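Local coordinates for protein beta-phosphoglucomutase (Clostridium difficile, PDB 4GIB) that probably catalyses the magnesium-dependent interconversion of beta-D-glucose 1-phosphate and beta-D-glucose 6-phosphate, as a phosphomutase of the HAD-like superfamily, at residues M46-R49 / K50-H53; F234-I237 / Q238-N242; D110-T113 / S114-L118; H172-I175 / F176-A180; G214-E217 / N218-A222. All blocks are in the same frame, centred on the assembly; numbering follows the deposited sequence. Where two conformers were deposited one is given.

Contact 1 of 5, residues M46-R49 / K50-H53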
loop_
_atom_site.group_PDB
_atom_site.type_symbol
_atom_site.label_atom_id
_atom_site.label_comp_id
_atom_site.label_asym_id
_atom_site.label_seq_id
_atom_site.Cartn_x
_atom_site.Cartn_y
_atom_site.Cartn_z
ATOM N N MET A 46 2.302 -5.841 -15.295
ATOM C CA MET A 46 2.753 -6.826 -16.275
ATOM C C MET A 46 1.882 -8.073 -16.188
ATOM O O MET A 46 1.514 -8.657 -17.217
ATOM C CB MET A 46 4.221 -7.205 -16.033
ATOM C CG MET A 46 5.205 -6.133 -16.450
ATOM S SD MET A 46 6.925 -6.597 -16.204
ATOM C CE MET A 46 7.078 -6.489 -14.438
ATOM N N ALA A 47 1.562 -8.473 -14.950
ATOM C CA ALA A 47 0.732 -9.650 -14.703
ATOM C C ALA A 47 -0.715 -9.425 -15.139
ATOM O O ALA A 47 -1.326 -10.327 -15.730
ATOM C CB ALA A 47 0.784 -10.052 -13.227
ATOM N N TRP A 48 -1.268 -8.248 -14.838
ATOM C CA TRP A 48 -2.644 -7.953 -15.232
ATOM C C TRP A 48 -2.738 -7.767 -16.747
ATOM O O TRP A 48 -3.695 -8.254 -17.382
ATOM C CB TRP A 48 -3.223 -6.723 -14.508
ATOM C CG TRP A 48 -3.680 -6.944 -13.080
ATOM C CD1 TRP A 48 -3.278 -6.254 -11.979
ATOM C CD2 TRP A 48 -4.631 -7.926 -12.611
ATOM N NE1 TRP A 48 -3.915 -6.733 -10.860
ATOM C CE2 TRP A 48 -4.756 -7.753 -11.221
ATOM C CE3 TRP A 48 -5.390 -8.927 -13.238
ATOM C CZ2 TRP A 48 -5.600 -8.552 -10.434
ATOM C CZ3 TRP A 48 -6.228 -9.719 -12.461
ATOM C CH2 TRP A 48 -6.324 -9.531 -11.071
ATOM N N ARG A 49 -1.749 -7.090 -17.326
ATOM C CA ARG A 49 -1.745 -6.857 -18.760
ATOM C C ARG A 49 -1.856 -8.154 -19.570
ATOM O O ARG A 49 -2.576 -8.203 -20.556
ATOM C CB ARG A 49 -0.492 -6.106 -19.168
ATOM C CG ARG A 49 -0.455 -5.749 -20.616
ATOM C CD ARG A 49 0.768 -4.947 -20.922
ATOM N NE ARG A 49 1.996 -5.688 -20.647
ATOM C CZ ARG A 49 3.211 -5.183 -20.810
ATOM N NH1 ARG A 49 3.358 -3.936 -21.232
ATOM N NH2 ARG A 49 4.280 -5.924 -20.543
ATOM N N LYS A 50 -1.141 -9.195 -19.155
ATOM C CA LYS A 50 -1.167 -10.491 -19.857
ATOM C C LYS A 50 -2.567 -11.135 -19.818
ATOM O O LYS A 50 -3.052 -11.640 -20.821
ATOM C CB LYS A 50 -0.118 -11.436 -19.265
ATOM C CG LYS A 50 0.003 -12.777 -19.967
ATOM C CD LYS A 50 1.134 -13.614 -19.376
ATOM C CE LYS A 50 1.168 -14.998 -20.007
ATOM N NZ LYS A 50 2.171 -15.881 -19.367
ATOM N N LEU A 51 -3.212 -11.098 -18.663
ATOM C CA LEU A 51 -4.556 -11.666 -18.515
ATOM C C LEU A 51 -5.601 -10.801 -19.209
ATOM O O LEU A 51 -6.538 -11.316 -19.771
ATOM C CB LEU A 51 -4.917 -11.800 -17.034
ATOM C CG LEU A 51 -6.208 -12.584 -16.746
ATOM C CD1 LEU A 51 -5.987 -14.119 -17.023
ATOM C CD2 LEU A 51 -6.621 -12.364 -15.329
ATOM N N ALA A 52 -5.434 -9.478 -19.145
ATOM C CA ALA A 52 -6.344 -8.552 -19.783
ATOM C C ALA A 52 -6.345 -8.746 -21.302
ATOM O O ALA A 52 -7.410 -8.749 -21.916
ATOM C CB ALA A 52 -5.988 -7.105 -19.427
ATOM N N HIS A 53 -5.161 -8.906 -21.913
ATOM C CA HIS A 53 -5.114 -9.130 -23.356
ATOM C C HIS A 53 -5.959 -10.316 -23.758
ATOM O O HIS A 53 -6.534 -10.296 -24.827
ATOM C CB HIS A 53 -3.690 -9.314 -23.920
ATOM C CG HIS A 53 -2.894 -8.049 -23.974
ATOM N ND1 HIS A 53 -1.530 -8.018 -23.792
ATOM C CD2 HIS A 53 -3.278 -6.764 -24.153
ATOM C CE1 HIS A 53 -1.102 -6.770 -23.894
ATOM N NE2 HIS A 53 -2.143 -5.988 -24.104
#
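Lys-50 meets the preceding turn mainly through its backbone: its N donates to Met-46 O in a weak bond of 3.3 Å. Its side chain runs out extended from the helix, and the ammonium end finds a cation-pi partner in Tyr-104. Leu-51 is buried. With CG anti to its backbone N (chi1 -171°), it lies alongside Trp-48 and points the same way, so that CD2 reaches CZ3 of the indole at 3.9 Å, at the ring edge and near its plane. This is ordinary i to i+3 packing along helix 41-53, which belongs to the helical cap domain of the HAD-like fold. Trp-48 is a predicted substrate-binding residue; Lys-101 makes a cation-pi contact with its indole, while Ser-75 and Leu-76 of helix 72-82 also touch it. Next comes Ala-52, whose N donates to Trp-48 O at 2.8 Å, almost in line with the carbonyl bond. Its methyl group CB sits 3.3 Å from the same oxygen and also touches Ile-79 of helix 72-82. His-53 N closes the following turn on Arg-49 O at 3.0 Å. That oxygen also lies over one face of the imidazole, toward its rim. The arginine chain runs beside the histidine in one of its two modelled conformers, Arg-49 CG coming to 3.5 Å from His-53 CE1.

Contact 2 of 5, residues F234-I237 / Q238-N242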
loop_
_atom_site.group_PDB
_atom_site.type_symbol
_atom_site.label_atom_id
_atom_site.label_comp_id
_atom_site.label_asym_id
_atom_site.label_seq_id
_atom_site.Cartn_x
_atom_site.Cartn_y
_atom_site.Cartn_z
ATOM N N PHE A 234 13.085 10.685 10.090
ATOM C CA PHE A 234 12.320 10.585 11.314
ATOM C C PHE A 234 12.092 11.900 12.066
ATOM O O PHE A 234 10.978 12.166 12.498
ATOM C CB PHE A 234 12.908 9.539 12.266
ATOM C CG PHE A 234 12.108 9.395 13.512
ATOM C CD1 PHE A 234 10.989 8.575 13.532
ATOM C CD2 PHE A 234 12.417 10.138 14.635
ATOM C CE1 PHE A 234 10.212 8.467 14.667
ATOM C CE2 PHE A 234 11.648 10.041 15.786
ATOM C CZ PHE A 234 10.535 9.198 15.796
ATOM N N GLU A 235 13.134 12.707 12.231
ATOM C CA GLU A 235 12.998 13.972 12.951
ATOM C C GLU A 235 12.115 14.954 12.192
ATOM O O GLU A 235 11.358 15.700 12.808
ATOM C CB GLU A 235 14.377 14.577 13.276
ATOM C CG GLU A 235 15.163 13.698 14.247
ATOM C CD GLU A 235 16.545 14.218 14.573
ATOM O OE1 GLU A 235 16.773 15.449 14.516
ATOM O OE2 GLU A 235 17.406 13.377 14.911
ATOM N N TYR A 236 12.212 14.948 10.862
ATOM C CA TYR A 236 11.375 15.812 10.028
ATOM C C TYR A 236 9.913 15.374 10.113
ATOM O O TYR A 236 9.010 16.197 10.254
ATOM C CB TYR A 236 11.854 15.784 8.576
ATOM C CG TYR A 236 10.998 16.592 7.627
ATOM C CD1 TYR A 236 11.069 17.978 7.618
ATOM C CD2 TYR A 236 10.136 15.969 6.720
ATOM C CE1 TYR A 236 10.294 18.738 6.750
ATOM C CE2 TYR A 236 9.352 16.724 5.841
ATOM C CZ TYR A 236 9.443 18.115 5.867
ATOM O OH TYR A 236 8.699 18.897 5.012
ATOM N N ILE A 237 9.677 14.076 10.020
ATOM C CA ILE A 237 8.319 13.560 10.148
ATOM C C ILE A 237 7.766 13.926 11.538
ATOM O O ILE A 237 6.632 14.374 11.663
ATOM C CB ILE A 237 8.260 12.005 9.924
ATOM C CG1 ILE A 237 8.596 11.663 8.464
ATOM C CG2 ILE A 237 6.880 11.470 10.255
ATOM C CD1 ILE A 237 8.696 10.166 8.155
ATOM N N GLN A 238 8.578 13.775 12.580
ATOM C CA GLN A 238 8.088 14.069 13.926
ATOM C C GLN A 238 7.766 15.550 14.118
ATOM O O GLN A 238 6.716 15.889 14.661
ATOM C CB GLN A 238 9.055 13.582 15.007
ATOM C CG GLN A 238 8.422 13.662 16.393
ATOM C CD GLN A 238 9.164 12.878 17.431
ATOM O OE1 GLN A 238 10.375 13.013 17.587
ATOM N NE2 GLN A 238 8.438 12.049 18.161
ATOM N N GLU A 239 8.659 16.432 13.676
ATOM C CA GLU A 239 8.407 17.861 13.798
ATOM C C GLU A 239 7.069 18.207 13.101
ATOM O O GLU A 239 6.232 18.917 13.668
ATOM C CB GLU A 239 9.583 18.663 13.232
ATOM C CG GLU A 239 9.453 20.198 13.272
ATOM C CD GLU A 239 9.365 20.794 14.690
ATOM O OE1 GLU A 239 8.496 20.362 15.487
ATOM O OE2 GLU A 239 10.142 21.741 14.987
ATOM N N LYS A 240 6.858 17.674 11.896
ATOM C CA LYS A 240 5.617 17.935 11.147
ATOM C C LYS A 240 4.388 17.302 11.815
ATOM O O LYS A 240 3.274 17.838 11.740
ATOM C CB LYS A 240 5.746 17.468 9.696
ATOM C CG LYS A 240 6.722 18.305 8.863
ATOM C CD LYS A 240 6.226 19.748 8.726
ATOM C CE LYS A 240 7.202 20.626 7.994
ATOM N NZ LYS A 240 6.751 22.055 8.002
ATOM N N TYR A 241 4.602 16.175 12.475
ATOM C CA TYR A 241 3.527 15.492 13.191
ATOM C C TYR A 241 3.038 16.329 14.367
ATOM O O TYR A 241 1.837 16.460 14.580
ATOM C CB TYR A 241 3.995 14.128 13.686
ATOM C CG TYR A 241 2.971 13.426 14.527
ATOM C CD1 TYR A 241 1.860 12.847 13.943
ATOM C CD2 TYR A 241 3.106 13.346 15.913
ATOM C CE1 TYR A 241 0.919 12.195 14.696
ATOM C CE2 TYR A 241 2.157 12.688 16.683
ATOM C CZ TYR A 241 1.067 12.110 16.059
ATOM O OH TYR A 241 0.106 11.466 16.781
ATOM N N ASN A 242 3.979 16.887 15.126
ATOM C CA ASN A 242 3.659 17.736 16.281
ATOM C C ASN A 242 2.896 18.986 15.877
ATOM O O ASN A 242 2.049 19.481 16.628
ATOM C CB ASN A 242 4.934 18.149 17.020
ATOM C CG ASN A 242 5.607 16.984 17.735
ATOM O OD1 ASN A 242 5.081 15.877 17.779
ATOM N ND2 ASN A 242 6.781 17.239 18.299
#
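Tyr-236 and Lys-240 make a CH-pi contact one turn apart on helix 234-247, the C-terminal helix of the Rossmann-like core domain. The lysine folds back over the phenol: chi1 of -69° puts CG over one face of the ring, 4.2 Å from the Tyr-236 centroid and displaced toward the rim. The bend at chi2 (-64°) then carries the rest of the chain along the phenol, Lys-240 CE passing 3.8 Å from Tyr-236 OH, while NZ has Glu-243 as a long, weak ion-pair partner. Tyr-236 swings toward the lysine because its CG is anti to its own backbone N; the ring also rests on Leu-224 and Val-226 of the edge strand 224-226, and Lys-240 touches Leu-224 as well.

Phe-234 and Gln-238 form a second pair, on another side of the helix. The glutamine chain is extended, and its OE1 comes to 3.7 Å from Phe-234 CE2, with the amide and ring planes 65° apart. Phe-234 itself is buried against Leu-124, Asp-127 and Val-128 of helix 121-130, and Ile-237 also reaches Leu-124. Tyr-241 carries its ring away from this turn, toward Ile-26 and Asn-189, and its OH bonds weakly to Gln-188 O.

Four successive i to i+4 backbone bonds hold these side chains in step. The last of them runs from Tyr-241 N to Ile-237 O at 2.8 Å, and Tyr-241 CB lies 3.3 Å from that same oxygen.

Contact 3 of 5, residues D110-T113 / S114-L118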
loop_
_atom_site.group_PDB
_atom_site.type_symbol
_atom_site.label_atom_id
_atom_site.label_comp_id
_atom_site.label_asym_id
_atom_site.label_seq_id
_atom_site.Cartn_x
_atom_site.Cartn_y
_atom_site.Cartn_z
ATOM N N ASP A 110 9.301 -13.072 -6.932
ATOM C CA ASP A 110 10.240 -13.974 -6.306
ATOM C C ASP A 110 11.706 -13.587 -6.604
ATOM O O ASP A 110 12.613 -14.113 -5.974
ATOM C CB ASP A 110 9.907 -15.437 -6.620
ATOM C CG ASP A 110 8.666 -15.946 -5.818
ATOM O OD1 ASP A 110 7.899 -15.110 -5.263
ATOM O OD2 ASP A 110 8.458 -17.182 -5.744
ATOM N N GLU A 111 11.923 -12.618 -7.503
ATOM C CA GLU A 111 13.279 -12.118 -7.795
ATOM C C GLU A 111 13.633 -10.836 -7.014
ATOM O O GLU A 111 14.681 -10.239 -7.235
ATOM C CB GLU A 111 13.458 -11.874 -9.300
ATOM C CG GLU A 111 13.139 -13.096 -10.156
ATOM C CD GLU A 111 13.851 -14.350 -9.673
ATOM O OE1 GLU A 111 15.013 -14.247 -9.238
ATOM O OE2 GLU A 111 13.247 -15.436 -9.735
ATOM N N ILE A 112 12.762 -10.406 -6.119
ATOM C CA ILE A 112 13.036 -9.224 -5.300
ATOM C C ILE A 112 14.042 -9.587 -4.188
ATOM O O ILE A 112 14.018 -10.706 -3.671
ATOM C CB ILE A 112 11.717 -8.653 -4.706
ATOM C CG1 ILE A 112 10.770 -8.215 -5.846
ATOM C CG2 ILE A 112 11.999 -7.483 -3.813
ATOM C CD1 ILE A 112 9.381 -7.733 -5.379
ATOM N N THR A 113 14.953 -8.659 -3.869
ATOM C CA THR A 113 15.955 -8.841 -2.808
ATOM C C THR A 113 15.994 -7.586 -1.922
ATOM O O THR A 113 15.161 -6.697 -2.064
ATOM C CB THR A 113 17.384 -9.042 -3.386
ATOM O OG1 THR A 113 17.802 -7.845 -4.063
ATOM C CG2 THR A 113 17.445 -10.250 -4.332
ATOM N N SER A 114 16.979 -7.505 -1.027
ATOM C CA SER A 114 17.132 -6.344 -0.144
ATOM C C SER A 114 17.512 -5.076 -0.918
ATOM O O SER A 114 17.193 -3.961 -0.499
ATOM C CB SER A 114 18.149 -6.639 0.966
ATOM O OG SER A 114 19.349 -7.171 0.439
ATOM N N ASN A 115 18.168 -5.247 -2.058
ATOM C CA ASN A 115 18.531 -4.121 -2.901
ATOM C C ASN A 115 17.314 -3.360 -3.428
ATOM O O ASN A 115 17.456 -2.232 -3.875
ATOM C CB ASN A 115 19.375 -4.588 -4.091
ATOM C CG ASN A 115 20.817 -4.890 -3.713
ATOM O OD1 ASN A 115 21.358 -4.330 -2.754
ATOM N ND2 ASN A 115 21.457 -5.757 -4.488
ATOM N N ASP A 116 16.129 -3.973 -3.357
ATOM C CA ASP A 116 14.915 -3.347 -3.874
ATOM C C ASP A 116 14.127 -2.526 -2.853
ATOM O O ASP A 116 13.055 -2.022 -3.169
ATOM C CB ASP A 116 14.034 -4.416 -4.527
ATOM C CG ASP A 116 14.738 -5.097 -5.680
ATOM O OD1 ASP A 116 15.380 -4.376 -6.470
ATOM O OD2 ASP A 116 14.674 -6.341 -5.795
ATOM N N ILE A 117 14.663 -2.390 -1.641
ATOM C CA ILE A 117 14.045 -1.585 -0.604
ATOM C C ILE A 117 14.214 -0.140 -1.029
ATOM O O ILE A 117 15.331 0.287 -1.318
ATOM C CB ILE A 117 14.757 -1.756 0.744
ATOM C CG1 ILE A 117 14.638 -3.194 1.234
ATOM C CG2 ILE A 117 14.171 -0.787 1.794
ATOM C CD1 ILE A 117 15.496 -3.478 2.446
ATOM N N LEU A 118 13.130 0.628 -1.063
ATOM C CA LEU A 118 13.257 2.025 -1.501
ATOM C C LEU A 118 14.237 2.794 -0.606
ATOM O O LEU A 118 14.337 2.519 0.585
ATOM C CB LEU A 118 11.894 2.714 -1.641
ATOM C CG LEU A 118 11.094 2.192 -2.845
ATOM C CD1 LEU A 118 9.680 2.792 -2.960
ATOM C CD2 LEU A 118 11.883 2.437 -4.149
#
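Asp-116 reaches back to Thr-113 and Ile-112 in a short 3-10 turn, residues 114-116, within the linker that leads from helix 91-109 of the cap to helix 121-130 of the core domain. Its CB lies 3.5 Å from Thr-113 O and 3.7 Å from Ile-112 CG2. The next atom, CG, is set anti to the carbonyl carbon (chi1 -60°), which directs the carboxylate back toward the start of the turn. There OD2 accepts from Thr-113 N at 3.0 Å; the N-H is fairly straight, but it arrives on the anti side and 31° out of the carboxylate plane. The same oxygen sits 3.5 Å from Ile-112 CG2, a methyl group on the buried isoleucine that packs against Leu-151.

Backbone answers side chain in return: Asp-116 N donates to Thr-113 O, approaching from above the carbonyl plane. Two bonds between the same two residues therefore close the turn, and Thr-38 OG1 bonds to Asp-116 O beyond it. Thr-113 adds a weaker hold from its own side chain, an ST turn. Its chi1 of 65° places OG1 between the backbone N and the carbonyl carbon, where it accepts a weak bond from Asn-115 N at 3.3 Å.

Contact 4 of 5, residues H172-I175 / F176-A180; sequences HPEI and FLMSA
Ile-175 meets the Phe-176 ring obliquely, its CG2 lying 3.5 Å from Phe-176 CD2; chi1 of -154° swings CG1 away from the backbone N and leaves CG2 between that N and the carbonyl carbon. Beyond the pair, the phenyl packs on Ala-202 and Ile-203 of helix 197-205 and on Ile-30 of strand 28-31. The imidazole of His-172 uses its edge: Glu-174 N donates to ND1 at 3.1 Å, only 2° out of the ring plane, a capping bond to the first turn.

On another side, the Met-178 sulfur touches two chains, SD being 3.9 Å from Ile-175 CD1 and 4.1 Å from Glu-174 CG. The carboxylate of that glutamate turns to Asn-168 and to the backbone N of Lys-167. Leu-177 N bonds to Pro-173 O at 3.0 Å, and Met-178 N to Glu-174 O at 2.8 Å, both nearly collinear with the carbonyl. Ser-138 bonds to both Ser-179 OG and Ile-175 O. The cap lies just after Lys-170, predicted to balance charge in phosphoryl transfer and consistent with the motif III lysine that HAD-like core domains carry near the start of a helix.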
loop_
_atom_site.group_PDB
_atom_site.type_symbol
_atom_site.label_atom_id
_atom_site.label_comp_id
_atom_site.label_asym_id
_atom_site.label_seq_id
_atom_site.Cartn_x
_atom_site.Cartn_y
_atom_site.Cartn_z
ATOM N N HIS A 172 -11.507 3.434 1.270
ATOM C CA HIS A 172 -12.169 3.077 2.508
ATOM C C HIS A 172 -11.020 2.882 3.490
ATOM O O HIS A 172 -9.966 2.340 3.118
ATOM C CB HIS A 172 -12.980 1.783 2.374
ATOM C CG HIS A 172 -13.907 1.535 3.521
ATOM N ND1 HIS A 172 -13.459 1.189 4.774
ATOM C CD2 HIS A 172 -15.258 1.586 3.604
ATOM C CE1 HIS A 172 -14.492 1.034 5.585
ATOM N NE2 HIS A 172 -15.598 1.252 4.895
ATOM N N PRO A 173 -11.208 3.295 4.745
ATOM C CA PRO A 173 -10.078 3.228 5.681
ATOM C C PRO A 173 -9.843 1.888 6.365
ATOM O O PRO A 173 -8.942 1.780 7.196
ATOM C CB PRO A 173 -10.421 4.306 6.714
ATOM C CG PRO A 173 -11.876 4.411 6.701
ATOM C CD PRO A 173 -12.357 4.022 5.307
ATOM N N GLU A 174 -10.608 0.861 5.996
ATOM C CA GLU A 174 -10.494 -0.440 6.645
ATOM C C GLU A 174 -9.056 -0.968 6.838
ATOM O O GLU A 174 -8.633 -1.216 7.975
ATOM C CB GLU A 174 -11.350 -1.447 5.885
ATOM C CG GLU A 174 -11.439 -2.813 6.489
ATOM C CD GLU A 174 -12.788 -3.471 6.209
ATOM O OE1 GLU A 174 -12.889 -4.723 6.231
ATOM O OE2 GLU A 174 -13.771 -2.722 5.986
ATOM N N ILE A 175 -8.300 -1.084 5.748
ATOM C CA ILE A 175 -6.960 -1.680 5.806
ATOM C C ILE A 175 -6.014 -0.977 6.785
ATOM O O ILE A 175 -5.126 -1.621 7.355
ATOM C CB ILE A 175 -6.304 -1.758 4.385
ATOM C CG1 ILE A 175 -5.273 -2.891 4.347
ATOM C CG2 ILE A 175 -5.739 -0.377 3.949
ATOM C CD1 ILE A 175 -5.898 -4.279 4.561
ATOM N N PHE A 176 -6.201 0.338 6.966
ATOM C CA PHE A 176 -5.410 1.114 7.917
ATOM C C PHE A 176 -5.931 0.985 9.350
ATOM O O PHE A 176 -5.133 0.956 10.288
ATOM C CB PHE A 176 -5.309 2.572 7.492
ATOM C CG PHE A 176 -4.327 2.788 6.414
ATOM C CD1 PHE A 176 -2.982 2.940 6.724
ATOM C CD2 PHE A 176 -4.720 2.792 5.092
ATOM C CE1 PHE A 176 -2.069 3.112 5.744
ATOM C CE2 PHE A 176 -3.805 2.965 4.104
ATOM C CZ PHE A 176 -2.479 3.127 4.422
ATOM N N LEU A 177 -7.256 0.895 9.518
ATOM C CA LEU A 177 -7.846 0.663 10.829
ATOM C C LEU A 177 -7.446 -0.733 11.332
ATOM O O LEU A 177 -7.276 -0.938 12.542
ATOM C CB LEU A 177 -9.371 0.751 10.789
ATOM C CG LEU A 177 -10.062 2.066 10.474
ATOM C CD1 LEU A 177 -11.588 1.793 10.317
ATOM C CD2 LEU A 177 -9.773 3.155 11.537
ATOM N N MET A 178 -7.306 -1.693 10.414
ATOM C CA MET A 178 -6.907 -3.060 10.780
ATOM C C MET A 178 -5.536 -3.120 11.437
ATOM O O MET A 178 -5.325 -3.916 12.352
ATOM C CB MET A 178 -6.930 -3.984 9.565
ATOM C CG MET A 178 -8.316 -4.325 9.071
ATOM S SD MET A 178 -8.282 -5.283 7.540
ATOM C CE MET A 178 -7.520 -6.823 8.109
ATOM N N SER A 179 -4.592 -2.308 10.973
ATOM C CA SER A 179 -3.265 -2.282 11.592
ATOM C C SER A 179 -3.325 -1.584 12.948
ATOM O O SER A 179 -2.604 -1.947 13.861
ATOM C CB SER A 179 -2.230 -1.613 10.685
ATOM O OG SER A 179 -1.959 -2.422 9.551
ATOM N N ALA A 180 -4.173 -0.571 13.075
ATOM C CA ALA A 180 -4.325 0.131 14.343
ATOM C C ALA A 180 -4.922 -0.813 15.384
ATOM O O ALA A 180 -4.536 -0.807 16.560
ATOM C CB ALA A 180 -5.199 1.340 14.170
#

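Contact 5 of 5, residues G214-E217 / N218-A222; sequences GNYE and NLKKA
A salt bridge on the protein surface, between Glu-217 and Lys-220, dominates this contact in the loop that joins strand 209-213 to the edge strand 224-226. The two side chains run alongside each other, and Lys-220 NZ meets Glu-217 OE2 at 2.6 Å, on the anti side and 34° out of the carboxylate plane. NZ gets there because the lysine chain curls at its end, with chi3 of -56° and chi4 of -68°. The curl also gives the ammonium a second acceptor, Glu-217 O at 3.3 Å, met in the carbonyl plane on a lone pair. One residue thus grips the lysine tip through both its carboxylate and its backbone. Lower on the same chain, Lys-220 CG lies 3.8 Å from Tyr-216 CE2, the two side chains crossing at about a right angle.

This is a loop of the Rossmann-like core near the metal site, the side chain of Leu-219 about 6 Å from those of Glu-194 and Asp-195, which bind a sodium ion. Leu-219 is its buried residue, touching Ile-200 of helix 197-205; its CD1 comes to 3.6 Å from Gly-214 N. Its own N makes weak bonds to both Asn-215 O and Tyr-216 O. Asn-215 OD1 accepts a weak bond from Glu-217 N, while its ND2 packs 3.4 Å from Asn-218 CB. A type I turn from Leu-219 to Ala-222 follows, closed by Ala-222 N on Leu-219 O at 3.1 Å.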
loop_
_atom_site.group_PDB
_atom_site.type_symbol
_atom_site.label_atom_id
_atom_site.label_comp_id
_atom_site.label_asym_id
_atom_site.label_seq_id
_atom_site.Cartn_x
_atom_site.Cartn_y
_atom_site.Cartn_z
ATOM N N GLY A 214 5.581 11.464 -3.409
ATOM C CA GLY A 214 5.489 11.592 -4.852
ATOM C C GLY A 214 5.027 12.972 -5.276
ATOM O O GLY A 214 5.366 13.972 -4.643
ATOM N N ASN A 215 4.254 13.006 -6.360
ATOM C CA ASN A 215 3.705 14.228 -6.931
ATOM C C ASN A 215 2.824 14.969 -5.935
ATOM O O ASN A 215 1.931 14.376 -5.318
ATOM C CB ASN A 215 2.876 13.878 -8.176
ATOM C CG ASN A 215 2.150 15.080 -8.756
ATOM O OD1 ASN A 215 2.611 16.218 -8.643
ATOM N ND2 ASN A 215 1.012 14.829 -9.398
ATOM N N TYR A 216 3.056 16.270 -5.801
ATOM C CA TYR A 216 2.292 17.059 -4.858
ATOM C C TYR A 216 0.844 17.238 -5.267
ATOM O O TYR A 216 -0.049 17.173 -4.425
ATOM C CB TYR A 216 2.903 18.438 -4.656
ATOM C CG TYR A 216 2.019 19.314 -3.809
ATOM C CD1 TYR A 216 2.136 19.311 -2.430
ATOM C CD2 TYR A 216 1.043 20.123 -4.384
ATOM C CE1 TYR A 216 1.324 20.094 -1.642
ATOM C CE2 TYR A 216 0.220 20.909 -3.601
ATOM C CZ TYR A 216 0.367 20.890 -2.225
ATOM O OH TYR A 216 -0.437 21.664 -1.416
ATOM N N GLU A 217 0.614 17.475 -6.551
ATOM C CA GLU A 217 -0.733 17.731 -7.033
ATOM C C GLU A 217 -1.645 16.526 -6.840
ATOM O O GLU A 217 -2.814 16.682 -6.498
ATOM C CB GLU A 217 -0.716 18.158 -8.499
ATOM C CG GLU A 217 -2.033 18.796 -8.966
ATOM C CD GLU A 217 -2.368 20.083 -8.205
ATOM O OE1 GLU A 217 -1.468 20.938 -8.030
ATOM O OE2 GLU A 217 -3.540 20.244 -7.799
ATOM N N ASN A 218 -1.107 15.328 -7.034
ATOM C CA ASN A 218 -1.895 14.121 -6.894
ATOM C C ASN A 218 -2.065 13.737 -5.430
ATOM O O ASN A 218 -3.010 13.026 -5.083
ATOM C CB ASN A 218 -1.238 12.955 -7.621
ATOM C CG ASN A 218 -2.181 11.767 -7.783
ATOM O OD1 ASN A 218 -2.041 10.746 -7.108
ATOM N ND2 ASN A 218 -3.178 11.922 -8.651
ATOM N N LEU A 219 -1.151 14.198 -4.578
ATOM C CA LEU A 219 -1.204 13.863 -3.160
ATOM C C LEU A 219 -1.568 15.078 -2.284
ATOM O O LEU A 219 -1.258 15.104 -1.098
ATOM C CB LEU A 219 0.134 13.250 -2.726
ATOM C CG LEU A 219 0.592 12.031 -3.546
ATOM C CD1 LEU A 219 2.024 11.656 -3.188
ATOM C CD2 LEU A 219 -0.361 10.823 -3.384
ATOM N N LYS A 220 -2.267 16.050 -2.874
ATOM C CA LYS A 220 -2.684 17.279 -2.175
ATOM C C LYS A 220 -3.425 17.128 -0.843
ATOM O O LYS A 220 -3.389 18.039 -0.021
ATOM C CB LYS A 220 -3.595 18.134 -3.061
ATOM C CG LYS A 220 -2.916 18.920 -4.136
ATOM C CD LYS A 220 -3.811 20.091 -4.572
ATOM C CE LYS A 220 -5.213 19.680 -5.039
ATOM N NZ LYS A 220 -5.201 18.924 -6.315
ATOM N N LYS A 221 -4.131 16.023 -0.644
ATOM C CA LYS A 221 -4.905 15.845 0.584
ATOM C C LYS A 221 -4.098 15.290 1.753
ATOM O O LYS A 221 -4.603 15.141 2.848
ATOM C CB LYS A 221 -6.155 15.015 0.285
ATOM C CG LYS A 221 -7.090 15.789 -0.672
ATOM C CD LYS A 221 -8.303 15.012 -1.139
ATOM C CE LYS A 221 -9.176 15.908 -2.028
ATOM N NZ LYS A 221 -10.391 15.216 -2.535
ATOM N N ALA A 222 -2.822 15.028 1.523
ATOM C CA ALA A 222 -1.956 14.531 2.558
ATOM C C ALA A 222 -1.638 15.656 3.540
ATOM O O ALA A 222 -1.624 16.820 3.178
ATOM C CB ALA A 222 -0.690 13.960 1.946
#

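In the fold
The five contacts follow one another along the chain; each closes only a local turn, and none nests in or crosses another. Contact 1 comes first, on helix 41-53 of the cap, about 20 Å from the centre of the chain. Contact 3 shapes the linker back from the cap to helix 121-130. Contact 4 then starts helix 174-183, which packs against strand 28-31 in the core, and contact 5 folds the loop between strands 209-213 and 224-226. Contact 2 is last, on the C-terminal helix beside strand 224-226 and helix 121-130. Contacts 1 and 2 lie on opposite sides of the chain's centre, their own centres about 41 Å apart.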